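Local coordinates for periplasmic binding protein (Agrobacterium tumefaciens str. B6, PDB 5L9G) that binds the opine mannopine and, as a periplasmic binding protein of an ABC transporter, probably delivers it to the membrane permease for uptake, at residues K130-N135 / E219-I224; T123-N128 / K138-F143; E164-A169 / I191-E196; A35-L40 / I50-D55. All blocks are in the same frame, centred on the assembly; numbering follows the deposited sequence.

Contact 1 of 4, residues K130-N135 / E219-I224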
loop_
_atom_site.group_PDB
_atom_site.type_symbol
_atom_site.label_atom_id
_atom_site.label_comp_id
_atom_site.label_asym_id
_atom_site.label_seq_id
_atom_site.Cartn_x
_atom_site.Cartn_y
_atom_site.Cartn_z
ATOM N N LYS A 130 23.097 -10.438 4.385
ATOM C CA LYS A 130 24.383 -10.329 5.062
ATOM C C LYS A 130 24.182 -10.792 6.532
ATOM O O LYS A 130 25.001 -11.532 7.064
ATOM C CB LYS A 130 24.924 -8.894 5.016
ATOM C CG LYS A 130 26.306 -8.772 5.662
ATOM C CD LYS A 130 26.661 -7.338 6.032
ATOM C CE LYS A 130 27.632 -7.271 7.199
ATOM N NZ LYS A 130 28.838 -8.130 6.986
ATOM N N THR A 131 23.028 -10.428 7.135
ATOM C CA THR A 131 22.764 -10.795 8.530
ATOM C C THR A 131 22.434 -12.280 8.734
ATOM O O THR A 131 22.991 -12.888 9.640
ATOM C CB THR A 131 21.652 -9.891 9.117
ATOM O OG1 THR A 131 21.932 -8.543 8.735
ATOM C CG2 THR A 131 21.541 -10.023 10.655
ATOM N N TYR A 132 21.476 -12.819 7.947
ATOM C CA TYR A 132 20.892 -14.145 8.112
ATOM C C TYR A 132 21.169 -15.147 7.012
ATOM O O TYR A 132 20.780 -16.312 7.166
ATOM C CB TYR A 132 19.347 -13.987 8.236
ATOM C CG TYR A 132 18.927 -13.005 9.307
ATOM C CD1 TYR A 132 19.187 -13.257 10.654
ATOM C CD2 TYR A 132 18.257 -11.833 8.978
ATOM C CE1 TYR A 132 18.815 -12.350 11.644
ATOM C CE2 TYR A 132 17.894 -10.910 9.954
ATOM C CZ TYR A 132 18.162 -11.179 11.289
ATOM O OH TYR A 132 17.803 -10.285 12.258
ATOM N N GLY A 133 21.746 -14.694 5.901
ATOM C CA GLY A 133 21.949 -15.545 4.726
ATOM C C GLY A 133 20.589 -15.949 4.178
ATOM O O GLY A 133 19.632 -15.165 4.235
ATOM N N ASP A 134 20.470 -17.197 3.711
ATOM C CA ASP A 134 19.198 -17.709 3.205
ATOM C C ASP A 134 18.264 -18.091 4.364
ATOM O O ASP A 134 17.063 -18.247 4.142
ATOM C CB ASP A 134 19.434 -18.914 2.277
ATOM C CG ASP A 134 20.152 -18.592 0.979
ATOM O OD1 ASP A 134 20.094 -17.424 0.535
ATOM O OD2 ASP A 134 20.782 -19.501 0.416
ATOM N N ASN A 135 18.799 -18.194 5.597
ATOM C CA ASN A 135 18.021 -18.604 6.767
ATOM C C ASN A 135 17.430 -17.399 7.519
ATOM O O ASN A 135 17.619 -17.224 8.729
ATOM C CB ASN A 135 18.829 -19.558 7.666
ATOM C CG ASN A 135 19.050 -20.957 7.057
ATOM O OD1 ASN A 135 18.964 -21.187 5.835
ATOM N ND2 ASN A 135 19.374 -21.933 7.889
ATOM N N GLU A 219 20.845 -1.014 6.463
ATOM C CA GLU A 219 20.703 -0.349 7.765
ATOM C C GLU A 219 19.773 -1.071 8.730
ATOM O O GLU A 219 19.758 -0.752 9.923
ATOM C CB GLU A 219 20.286 1.121 7.591
ATOM C CG GLU A 219 21.465 2.030 7.306
ATOM C CD GLU A 219 21.171 3.510 7.105
ATOM O OE1 GLU A 219 20.113 3.992 7.579
ATOM O OE2 GLU A 219 22.009 4.188 6.466
ATOM N N VAL A 220 18.990 -2.026 8.217
ATOM C CA VAL A 220 18.074 -2.860 9.000
ATOM C C VAL A 220 18.398 -4.318 8.736
ATOM O O VAL A 220 18.988 -4.627 7.689
ATOM C CB VAL A 220 16.568 -2.538 8.724
ATOM C CG1 VAL A 220 16.245 -1.092 9.084
ATOM C CG2 VAL A 220 16.174 -2.856 7.278
ATOM N N ASP A 221 17.959 -5.222 9.632
ATOM C CA ASP A 221 18.166 -6.661 9.432
ATOM C C ASP A 221 16.949 -7.305 8.809
ATOM O O ASP A 221 17.045 -8.290 8.088
ATOM C CB ASP A 221 18.600 -7.340 10.735
ATOM C CG ASP A 221 19.941 -6.811 11.208
ATOM O OD1 ASP A 221 20.877 -6.725 10.379
ATOM O OD2 ASP A 221 20.033 -6.410 12.373
ATOM N N MET A 222 15.779 -6.750 9.104
ATOM C CA MET A 222 14.522 -7.239 8.529
ATOM C C MET A 222 13.537 -6.090 8.550
ATOM O O MET A 222 13.678 -5.178 9.365
ATOM C CB MET A 222 13.980 -8.484 9.247
ATOM C CG MET A 222 13.722 -8.254 10.738
ATOM S SD MET A 222 13.086 -9.774 11.491
ATOM C CE MET A 222 14.619 -10.729 11.763
ATOM N N ILE A 223 12.550 -6.130 7.646
ATOM C CA ILE A 223 11.606 -5.014 7.486
ATOM C C ILE A 223 10.301 -5.532 6.932
ATOM O O ILE A 223 10.291 -6.451 6.106
ATOM C CB ILE A 223 12.231 -3.910 6.540
ATOM C CG1 ILE A 223 11.308 -2.696 6.320
ATOM C CG2 ILE A 223 12.686 -4.487 5.156
ATOM C CD1 ILE A 223 12.013 -1.516 5.611
ATOM N N ILE A 224 9.201 -4.930 7.382
ATOM C CA ILE A 224 7.905 -5.161 6.769
ATOM C C ILE A 224 7.649 -3.916 5.928
ATOM O O ILE A 224 7.518 -2.807 6.468
ATOM C CB ILE A 224 6.743 -5.432 7.750
ATOM C CG1 ILE A 224 7.018 -6.685 8.616
ATOM C CG2 ILE A 224 5.433 -5.595 6.935
ATOM C CD1 ILE A 224 6.132 -6.784 9.873
#
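The phenol end of Tyr-132 lies across the start of strand 222-226, overlapping the CB of Asp-221 and the methyl of Met-222. Its OH approaches Asp-221 CB to 3.4 Å, while Met-222 CE comes to 3.3 Å from Tyr-132 OH, obliquely to the ring. At the ring edge, close to its plane, Tyr-132 CE2 meets the carbonyl O of Asp-221 at 3.3 Å. The thioether reaches the ring because Met-222 turns at its last torsion (chi3 81°), bringing CE round to the tyrosine. The phenol hydroxyl itself is hydrogen-bonded to the carbonyl of Pro-150, so its polar end is tied down beyond the two segments.

The polar part of the contact is a single bond, from Thr-131 OG1 to Asp-221 OD1 at 2.7 Å. The hydroxyl meets this oxygen on its anti side and 35° out of the carboxylate plane, an oblique approach despite the short distance. The other oxygen, OD2, accepts from Lys-152 N, which gives the carboxylate a second anchor. Thr-131 CG2 also lies over the centre of one face of the Tyr-132 ring, 3.6 Å above its plane.

Helix 129-132 ends here: Gly-133 has positive phi, and a type II' turn runs from Tyr-132 to Asn-135. The contact thus places this short helix, which directly follows strand 115-128, against the beginning of strand 222-226, whose backbone pairs with strands 115-128 and 153-156.

Contact 2 of 4, residues T123-N128 / K138-F143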
loop_
_atom_site.group_PDB
_atom_site.type_symbol
_atom_site.label_atom_id
_atom_site.label_comp_id
_atom_site.label_asym_id
_atom_site.label_seq_id
_atom_site.Cartn_x
_atom_site.Cartn_y
_atom_site.Cartn_z
ATOM N N THR A 123 2.226 -6.154 1.419
ATOM C CA THR A 123 2.955 -5.647 2.583
ATOM C C THR A 123 3.608 -6.929 3.098
ATOM O O THR A 123 2.908 -7.816 3.591
ATOM C CB THR A 123 2.011 -5.009 3.585
ATOM O OG1 THR A 123 1.376 -3.889 2.960
ATOM C CG2 THR A 123 2.731 -4.553 4.826
ATOM N N LEU A 124 4.922 -7.068 2.886
ATOM C CA LEU A 124 5.612 -8.329 3.121
ATOM C C LEU A 124 6.893 -8.207 3.943
ATOM O O LEU A 124 7.361 -7.103 4.193
ATOM C CB LEU A 124 5.890 -9.025 1.734
ATOM C CG LEU A 124 6.609 -8.183 0.642
ATOM C CD1 LEU A 124 8.082 -7.894 1.012
ATOM C CD2 LEU A 124 6.596 -8.922 -0.698
ATOM N N ILE A 125 7.480 -9.367 4.301
ATOM C CA ILE A 125 8.716 -9.488 5.084
ATOM C C ILE A 125 9.909 -9.584 4.150
ATOM O O ILE A 125 9.953 -10.483 3.320
ATOM C CB ILE A 125 8.654 -10.777 5.976
ATOM C CG1 ILE A 125 7.482 -10.717 6.959
ATOM C CG2 ILE A 125 10.000 -11.058 6.724
ATOM C CD1 ILE A 125 7.006 -12.138 7.425
ATOM N N ALA A 126 10.917 -8.748 4.373
ATOM C CA ALA A 126 12.193 -8.806 3.646
ATOM C C ALA A 126 13.290 -8.859 4.696
ATOM O O ALA A 126 13.139 -8.261 5.767
ATOM C CB ALA A 126 12.383 -7.561 2.776
ATOM N N TRP A 127 14.385 -9.562 4.398
ATOM C CA TRP A 127 15.486 -9.650 5.346
ATOM C C TRP A 127 16.825 -9.473 4.683
ATOM O O TRP A 127 16.990 -9.719 3.476
ATOM C CB TRP A 127 15.435 -10.948 6.158
ATOM C CG TRP A 127 15.876 -12.164 5.390
ATOM C CD1 TRP A 127 17.151 -12.635 5.251
ATOM C CD2 TRP A 127 15.037 -13.027 4.596
ATOM N NE1 TRP A 127 17.155 -13.759 4.445
ATOM C CE2 TRP A 127 15.867 -14.032 4.050
ATOM C CE3 TRP A 127 13.653 -13.079 4.343
ATOM C CZ2 TRP A 127 15.360 -15.077 3.254
ATOM C CZ3 TRP A 127 13.149 -14.115 3.563
ATOM C CH2 TRP A 127 13.996 -15.091 3.016
ATOM N N ASN A 128 17.792 -9.076 5.508
ATOM C CA ASN A 128 19.143 -8.798 5.101
ATOM C C ASN A 128 19.904 -10.112 4.990
ATOM O O ASN A 128 20.109 -10.799 6.009
ATOM C CB ASN A 128 19.782 -7.899 6.175
ATOM C CG ASN A 128 21.078 -7.286 5.765
ATOM O OD1 ASN A 128 21.843 -7.850 4.971
ATOM N ND2 ASN A 128 21.341 -6.101 6.297
ATOM N N LYS A 138 10.791 -16.287 7.739
ATOM C CA LYS A 138 9.903 -16.618 6.620
ATOM C C LYS A 138 8.408 -16.567 6.984
ATOM O O LYS A 138 7.582 -17.101 6.245
ATOM C CB LYS A 138 10.310 -17.977 6.026
ATOM C CG LYS A 138 11.688 -17.938 5.340
ATOM C CD LYS A 138 12.192 -19.311 4.963
ATOM C CE LYS A 138 13.582 -19.267 4.367
ATOM N NZ LYS A 138 13.578 -18.823 2.949
ATOM N N SER A 139 8.073 -15.948 8.134
ATOM C CA SER A 139 6.708 -15.842 8.679
ATOM C C SER A 139 6.678 -14.697 9.676
ATOM O O SER A 139 7.741 -14.238 10.111
ATOM C CB SER A 139 6.321 -17.139 9.409
ATOM O OG SER A 139 6.933 -17.239 10.692
ATOM N N MET A 140 5.467 -14.230 10.063
ATOM C CA MET A 140 5.374 -13.156 11.067
ATOM C C MET A 140 5.842 -13.633 12.442
ATOM O O MET A 140 6.435 -12.844 13.179
ATOM C CB MET A 140 3.957 -12.604 11.184
ATOM C CG MET A 140 3.612 -11.648 10.110
ATOM S SD MET A 140 4.815 -10.302 9.887
ATOM C CE MET A 140 4.229 -9.714 8.339
ATOM N N ALA A 141 5.601 -14.915 12.780
ATOM C CA ALA A 141 6.093 -15.480 14.046
ATOM C C ALA A 141 7.630 -15.296 14.070
ATOM O O ALA A 141 8.162 -14.775 15.050
ATOM C CB ALA A 141 5.716 -16.963 14.162
ATOM N N ASP A 142 8.313 -15.612 12.951
ATOM C CA ASP A 142 9.772 -15.464 12.808
ATOM C C ASP A 142 10.187 -14.004 12.929
ATOM O O ASP A 142 11.159 -13.703 13.616
ATOM C CB ASP A 142 10.259 -16.009 11.454
ATOM C CG ASP A 142 10.306 -17.508 11.274
ATOM O OD1 ASP A 142 10.181 -18.233 12.289
ATOM O OD2 ASP A 142 10.565 -17.960 10.123
ATOM N N PHE A 143 9.453 -13.093 12.250
ATOM C CA PHE A 143 9.765 -11.661 12.278
ATOM C C PHE A 143 9.766 -11.150 13.732
ATOM O O PHE A 143 10.639 -10.367 14.108
ATOM C CB PHE A 143 8.735 -10.883 11.456
ATOM C CG PHE A 143 9.128 -9.441 11.230
ATOM C CD1 PHE A 143 8.755 -8.446 12.136
ATOM C CD2 PHE A 143 9.878 -9.078 10.118
ATOM C CE1 PHE A 143 9.132 -7.110 11.933
ATOM C CE2 PHE A 143 10.233 -7.738 9.901
ATOM C CZ PHE A 143 9.887 -6.773 10.823
#
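The Phe-143 ring receives Ile-125 CG2 at its edge, near the ring plane, 3.9 Å from Phe-143 CD2; the Trp-127 indole is met obliquely by the amine of Lys-138. The motif is a helix packed on a sheet, with the start of the short helix 140-144 laid over strand 115-128. Ile-125 and Trp-127 point toward the helix while Leu-124 and Ala-126 point away, the alternation of a beta strand, whose other face carries Leu-124 against strand 240-256.

Ile-125 uses both branches: along one, CG1 sits 3.7 Å from Met-140 CE and its end, CD1, presses on the backbone at Ser-139 C (3.4 Å); the other, CG2, goes to Phe-143. Met-140 is bent at its second torsion (chi2 -52°), which curls the thioether back over the isoleucine. Met-140 also touches Ala-165 and Leu-168 of helix 162-169, and Phe-143 lies on Met-222 and Ile-224 of strand 222-226, so the hydrophobic layer continues beyond the two segments.

At the exposed side, Lys-138 NZ stands 3.8 Å from Trp-127 CH2; the indole NE1 is engaged by the carbonyl of Gly-133. Two side-chain bonds fix the helix start. Ser-139 OG, at the N-cap, accepts from Asp-142 N at 3.1 Å, and Asp-142 OD2 uses its anti lone pair to take the Lys-138 N-H, 2.9 Å from Lys-138 N and nearly straight at 174°.

Contact 3 of 4, residues E164-A169 / I191-E196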
loop_
_atom_site.group_PDB
_atom_site.type_symbol
_atom_site.label_atom_id
_atom_site.label_comp_id
_atom_site.label_asym_id
_atom_site.label_seq_id
_atom_site.Cartn_x
_atom_site.Cartn_y
_atom_site.Cartn_z
ATOM N N GLU A 164 -2.250 -6.258 11.870
ATOM C CA GLU A 164 -2.497 -7.611 11.361
ATOM C C GLU A 164 -1.253 -8.478 11.478
ATOM O O GLU A 164 -1.390 -9.677 11.770
ATOM C CB GLU A 164 -2.990 -7.572 9.912
ATOM C CG GLU A 164 -4.300 -6.829 9.694
ATOM C CD GLU A 164 -4.132 -5.377 9.261
ATOM O OE1 GLU A 164 -4.953 -4.899 8.448
ATOM O OE2 GLU A 164 -3.195 -4.709 9.749
ATOM N N ALA A 165 -0.038 -7.878 11.270
ATOM C CA ALA A 165 1.252 -8.587 11.382
ATOM C C ALA A 165 1.385 -9.166 12.794
ATOM O O ALA A 165 1.747 -10.323 12.941
ATOM C CB ALA A 165 2.417 -7.639 11.082
ATOM N N ALA A 166 1.030 -8.373 13.818
ATOM C CA ALA A 166 1.068 -8.791 15.216
ATOM C C ALA A 166 0.078 -9.933 15.478
ATOM O O ALA A 166 0.454 -10.900 16.148
ATOM C CB ALA A 166 0.784 -7.614 16.126
ATOM N N ALA A 167 -1.154 -9.850 14.908
ATOM C CA ALA A 167 -2.172 -10.911 15.037
ATOM C C ALA A 167 -1.606 -12.224 14.461
ATOM O O ALA A 167 -1.660 -13.244 15.139
ATOM C CB ALA A 167 -3.448 -10.522 14.308
ATOM N N LEU A 168 -0.956 -12.155 13.266
ATOM C CA LEU A 168 -0.306 -13.311 12.634
ATOM C C LEU A 168 0.827 -13.872 13.498
ATOM O O LEU A 168 0.895 -15.083 13.672
ATOM C CB LEU A 168 0.218 -12.953 11.226
ATOM C CG LEU A 168 -0.848 -12.771 10.161
ATOM C CD1 LEU A 168 -0.274 -12.083 8.953
ATOM C CD2 LEU A 168 -1.504 -14.123 9.793
ATOM N N ALA A 169 1.691 -13.000 14.064
ATOM C CA ALA A 169 2.796 -13.410 14.953
ATOM C C ALA A 169 2.306 -14.193 16.167
ATOM O O ALA A 169 3.019 -15.074 16.640
ATOM C CB ALA A 169 3.563 -12.199 15.428
ATOM N N ILE A 191 -1.709 -5.201 19.969
ATOM C CA ILE A 191 -0.966 -4.012 20.404
ATOM C C ILE A 191 0.104 -4.400 21.439
ATOM O O ILE A 191 1.228 -3.893 21.360
ATOM C CB ILE A 191 -1.947 -2.891 20.861
ATOM C CG1 ILE A 191 -2.564 -2.184 19.627
ATOM C CG2 ILE A 191 -1.319 -1.875 21.847
ATOM C CD1 ILE A 191 -1.607 -1.312 18.749
ATOM N N ALA A 192 -0.223 -5.360 22.346
ATOM C CA ALA A 192 0.720 -5.872 23.348
ATOM C C ALA A 192 1.918 -6.557 22.662
ATOM O O ALA A 192 3.059 -6.394 23.102
ATOM C CB ALA A 192 0.021 -6.840 24.288
ATOM N N LYS A 193 1.652 -7.297 21.573
ATOM C CA LYS A 193 2.677 -7.986 20.778
ATOM C C LYS A 193 3.604 -6.975 20.095
ATOM O O LYS A 193 4.818 -7.179 20.080
ATOM C CB LYS A 193 2.022 -8.943 19.757
ATOM C CG LYS A 193 2.990 -9.861 19.018
ATOM C CD LYS A 193 3.690 -10.841 19.948
ATOM C CE LYS A 193 4.580 -11.814 19.217
ATOM N NZ LYS A 193 5.215 -12.777 20.160
ATOM N N LEU A 194 3.036 -5.888 19.545
ATOM C CA LEU A 194 3.813 -4.826 18.901
ATOM C C LEU A 194 4.673 -4.097 19.944
ATOM O O LEU A 194 5.825 -3.753 19.659
ATOM C CB LEU A 194 2.900 -3.835 18.162
ATOM C CG LEU A 194 2.279 -4.289 16.832
ATOM C CD1 LEU A 194 1.088 -3.409 16.452
ATOM C CD2 LEU A 194 3.306 -4.312 15.702
ATOM N N THR A 195 4.118 -3.885 21.159
ATOM C CA THR A 195 4.813 -3.263 22.289
ATOM C C THR A 195 6.032 -4.102 22.679
ATOM O O THR A 195 7.105 -3.550 22.901
ATOM C CB THR A 195 3.823 -3.018 23.451
ATOM O OG1 THR A 195 2.773 -2.169 22.985
ATOM C CG2 THR A 195 4.482 -2.390 24.676
ATOM N N GLU A 196 5.868 -5.431 22.726
ATOM C CA GLU A 196 6.923 -6.397 23.045
ATOM C C GLU A 196 8.075 -6.298 22.011
ATOM O O GLU A 196 9.250 -6.372 22.384
ATOM C CB GLU A 196 6.320 -7.811 23.035
ATOM C CG GLU A 196 7.233 -8.929 23.501
ATOM C CD GLU A 196 6.635 -10.297 23.222
ATOM O OE1 GLU A 196 5.741 -10.719 23.990
ATOM O OE2 GLU A 196 7.010 -10.914 22.198
#
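Apolar contacts between Ala-166 and the side chains of Lys-193 and Leu-194 form the centre of this crossing. Ala-166 CB touches Leu-194 CG at 3.7 Å and lies 4.1 Å from Lys-193 CB, and Ala-169 CB, one turn further on, meets Lys-193 CE at 3.9 Å. The axes of the two segments approach to 8.6 Å and cross at 89°, practically perpendicular. With such a crossing the contact stays short, and the small alanines on one side let the helices come close: the CA atoms of Ala-166 and Lys-193 are 5.8 Å apart.

The polar interactions run along helix 184-197 and do not bridge the pair. Lys-193 has its CG anti to the backbone N (chi1 -172°) and bends at chi2; its CB and CG lie by Ala-166, its CE by Ala-169 CB, and its amine continues to Glu-196. The resulting salt bridge measures 3.3 Å from Lys-193 NZ to Glu-196 OE2. Thr-195 OG1 adds a 2.8 Å bond to Ile-191 O, which also accepts the helical bond from Thr-195 N.

Around the crossing, Phe-144 of helix 140-144 touches both Ala-169 and Lys-193, while helix 324-343 packs against Ile-191, Leu-194 and Thr-195, leaving helix 184-197 between helices 162-169 and 324-343.

Contact 4 of 4, residues A35-L40 / I50-D55. With EDO (1,2-ethanediol), chain E.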
loop_
_atom_site.group_PDB
_atom_site.type_symbol
_atom_site.label_atom_id
_atom_site.label_comp_id
_atom_site.label_asym_id
_atom_site.label_seq_id
_atom_site.Cartn_x
_atom_site.Cartn_y
_atom_site.Cartn_z
ATOM N N ALA A 35 6.388 5.068 -11.575
ATOM C CA ALA A 35 5.681 4.064 -12.375
ATOM C C ALA A 35 4.301 4.586 -12.808
ATOM O O ALA A 35 3.936 4.451 -13.974
ATOM C CB ALA A 35 5.530 2.779 -11.592
ATOM N N GLN A 36 3.549 5.198 -11.877
ATOM C CA GLN A 36 2.231 5.759 -12.187
ATOM C C GLN A 36 2.369 6.897 -13.199
ATOM O O GLN A 36 1.624 6.945 -14.168
ATOM C CB GLN A 36 1.545 6.273 -10.918
ATOM C CG GLN A 36 1.138 5.182 -9.960
ATOM C CD GLN A 36 0.731 5.794 -8.655
ATOM O OE1 GLN A 36 -0.414 6.177 -8.469
ATOM N NE2 GLN A 36 1.681 5.932 -7.744
ATOM N N ASP A 37 3.356 7.782 -13.002
ATOM C CA ASP A 37 3.561 8.893 -13.920
ATOM C C ASP A 37 3.883 8.415 -15.344
ATOM O O ASP A 37 3.278 8.910 -16.305
ATOM C CB ASP A 37 4.641 9.852 -13.405
ATOM C CG ASP A 37 4.726 11.133 -14.208
ATOM O OD1 ASP A 37 3.670 11.766 -14.430
ATOM O OD2 ASP A 37 5.828 11.463 -14.667
ATOM N N LYS A 38 4.764 7.404 -15.467
ATOM C CA LYS A 38 5.177 6.895 -16.780
ATOM C C LYS A 38 4.098 6.104 -17.504
ATOM O O LYS A 38 3.883 6.330 -18.697
ATOM C CB LYS A 38 6.466 6.074 -16.669
ATOM C CG LYS A 38 7.114 5.732 -18.008
ATOM C CD LYS A 38 8.402 4.923 -17.844
ATOM C CE LYS A 38 9.081 4.677 -19.177
ATOM N NZ LYS A 38 9.736 5.904 -19.717
ATOM N N ALA A 39 3.459 5.171 -16.804
ATOM C CA ALA A 39 2.459 4.277 -17.374
ATOM C C ALA A 39 1.069 4.863 -17.505
ATOM O O ALA A 39 0.341 4.487 -18.430
ATOM C CB ALA A 39 2.385 3.016 -16.540
ATOM N N LEU A 40 0.672 5.730 -16.559
ATOM C CA LEU A 40 -0.699 6.245 -16.497
ATOM C C LEU A 40 -0.874 7.733 -16.738
ATOM O O LEU A 40 -1.582 8.115 -17.670
ATOM C CB LEU A 40 -1.327 5.880 -15.131
ATOM C CG LEU A 40 -1.130 4.438 -14.615
ATOM C CD1 LEU A 40 -1.583 4.313 -13.150
ATOM C CD2 LEU A 40 -1.861 3.435 -15.494
ATOM N N ILE A 50 -4.322 17.481 -21.927
ATOM C CA ILE A 50 -4.416 18.238 -20.669
ATOM C C ILE A 50 -3.034 18.336 -19.995
ATOM O O ILE A 50 -2.142 17.540 -20.304
ATOM C CB ILE A 50 -5.509 17.673 -19.703
ATOM C CG1 ILE A 50 -5.125 16.292 -19.132
ATOM C CG2 ILE A 50 -6.908 17.654 -20.344
ATOM C CD1 ILE A 50 -5.675 16.000 -17.730
ATOM N N THR A 51 -2.861 19.310 -19.083
ATOM C CA THR A 51 -1.626 19.486 -18.320
ATOM C C THR A 51 -1.896 19.143 -16.862
ATOM O O THR A 51 -3.001 19.380 -16.363
ATOM C CB THR A 51 -1.026 20.893 -18.478
ATOM O OG1 THR A 51 -1.976 21.870 -18.023
ATOM C CG2 THR A 51 -0.565 21.176 -19.898
ATOM N N TYR A 52 -0.889 18.585 -16.186
ATOM C CA TYR A 52 -1.003 18.181 -14.791
ATOM C C TYR A 52 0.290 18.460 -14.007
ATOM O O TYR A 52 1.389 18.525 -14.580
ATOM C CB TYR A 52 -1.453 16.686 -14.665
ATOM C CG TYR A 52 -0.378 15.716 -15.106
ATOM C CD1 TYR A 52 -0.081 15.544 -16.455
ATOM C CD2 TYR A 52 0.417 15.054 -14.174
ATOM C CE1 TYR A 52 0.982 14.746 -16.867
ATOM C CE2 TYR A 52 1.495 14.257 -14.577
ATOM C CZ TYR A 52 1.764 14.102 -15.929
ATOM O OH TYR A 52 2.770 13.295 -16.374
ATOM N N THR A 53 0.133 18.634 -12.692
ATOM C CA THR A 53 1.202 18.869 -11.726
ATOM C C THR A 53 1.181 17.709 -10.725
ATOM O O THR A 53 0.101 17.258 -10.331
ATOM C CB THR A 53 1.003 20.253 -11.061
ATOM O OG1 THR A 53 1.545 21.260 -11.916
ATOM C CG2 THR A 53 1.651 20.367 -9.669
ATOM N N GLN A 54 2.364 17.227 -10.325
ATOM C CA GLN A 54 2.486 16.167 -9.320
ATOM C C GLN A 54 2.774 16.748 -7.930
ATOM O O GLN A 54 3.422 17.794 -7.801
ATOM C CB GLN A 54 3.654 15.231 -9.666
ATOM C CG GLN A 54 3.479 14.365 -10.891
ATOM C CD GLN A 54 4.676 13.463 -11.032
ATOM O OE1 GLN A 54 5.010 12.674 -10.137
ATOM N NE2 GLN A 54 5.384 13.598 -12.140
ATOM N N ASP A 55 2.352 16.024 -6.893
ATOM C CA ASP A 55 2.689 16.300 -5.506
ATOM C C ASP A 55 2.869 14.941 -4.811
ATOM O O ASP A 55 2.590 13.900 -5.422
ATOM C CB ASP A 55 1.663 17.189 -4.800
ATOM C CG ASP A 55 2.218 17.949 -3.599
ATOM O OD1 ASP A 55 3.404 17.750 -3.266
ATOM O OD2 ASP A 55 1.468 18.771 -3.012
HETATM C C1 EDO E . 3.651 14.488 -19.835
HETATM O O1 EDO E . 3.992 14.694 -18.466
HETATM C C2 EDO E . 2.157 14.847 -20.051
HETATM O O2 EDO E . 1.566 13.960 -20.979
#
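A short hydrogen bond between two side chains, 2.6 Å from Tyr-52 OH to Asp-37 OD1, is the chief tie of this small surface contact, and the same phenol oxygen accepts a second bond from a bound ethanediol. The phenol donates to the syn side of OD1, 19° out of the carboxylate plane, and the carboxylate and ring planes stand 57° apart. Measured against the ring, Asp-37 OD1 lies at the edge and near its plane, 3.3 Å from Tyr-52 CE2.

Two torsions bring the groups together. Asp-37 carries CG anti to its backbone N (chi1 -171°), which swings the carboxylate out from helix 30-48 toward the strand. In Tyr-52, CG lies between the backbone N and carbonyl carbon, and the ring reaches across to meet it. Ethanediol, probably a remnant of the crystallisation liquor, places O1 2.8 Å from Tyr-52 OH and C2 at the ring edge; it is also hydrogen-bonded to the carbonyl of Ala-42.

Gln-54 approaches the same carboxylate crosswise, with NE2 3.3 Å from Asp-37 CG and the amide moderately tilted from the carboxylate plane. Its OE1 accepts from Gln-33 NE2, a residue of the same helix as Asp-37.

The pair belongs to the beta-alpha-beta unit of strand 23-27, helix 30-48 and strand 52-56, joining the helix to the second strand of its crossover. Since Tyr-52 OH both donates and accepts, its rotation is probably fixed here, and the donated proton would help to stabilise the negative charge of Asp-37.

In the fold
Contacts 1, 2 and 3 form one continuous region, while contact 4 stands apart, its centre about 33 to 37 Å from theirs. Contacts 1 and 2, with centres about 9 Å apart, share neighbouring antiparallel strands: Asp-221 O lies 2.8 Å from Asn-128 N, a probable hydrogen bond, and Met-222 SD packs on Phe-143 CD2 at 3.6 Å. Contact 3 joins contact 2 through Met-140, whose CB is 3.6 Å from Ala-165 O. Contacts 1, 2 and 4 all reach the same mixed sheet, contact 4 lying on the opposite side of the chain's centre from contact 2. The side chain of Gln-54 in contact 4 is about 13 Å from bound mannopine.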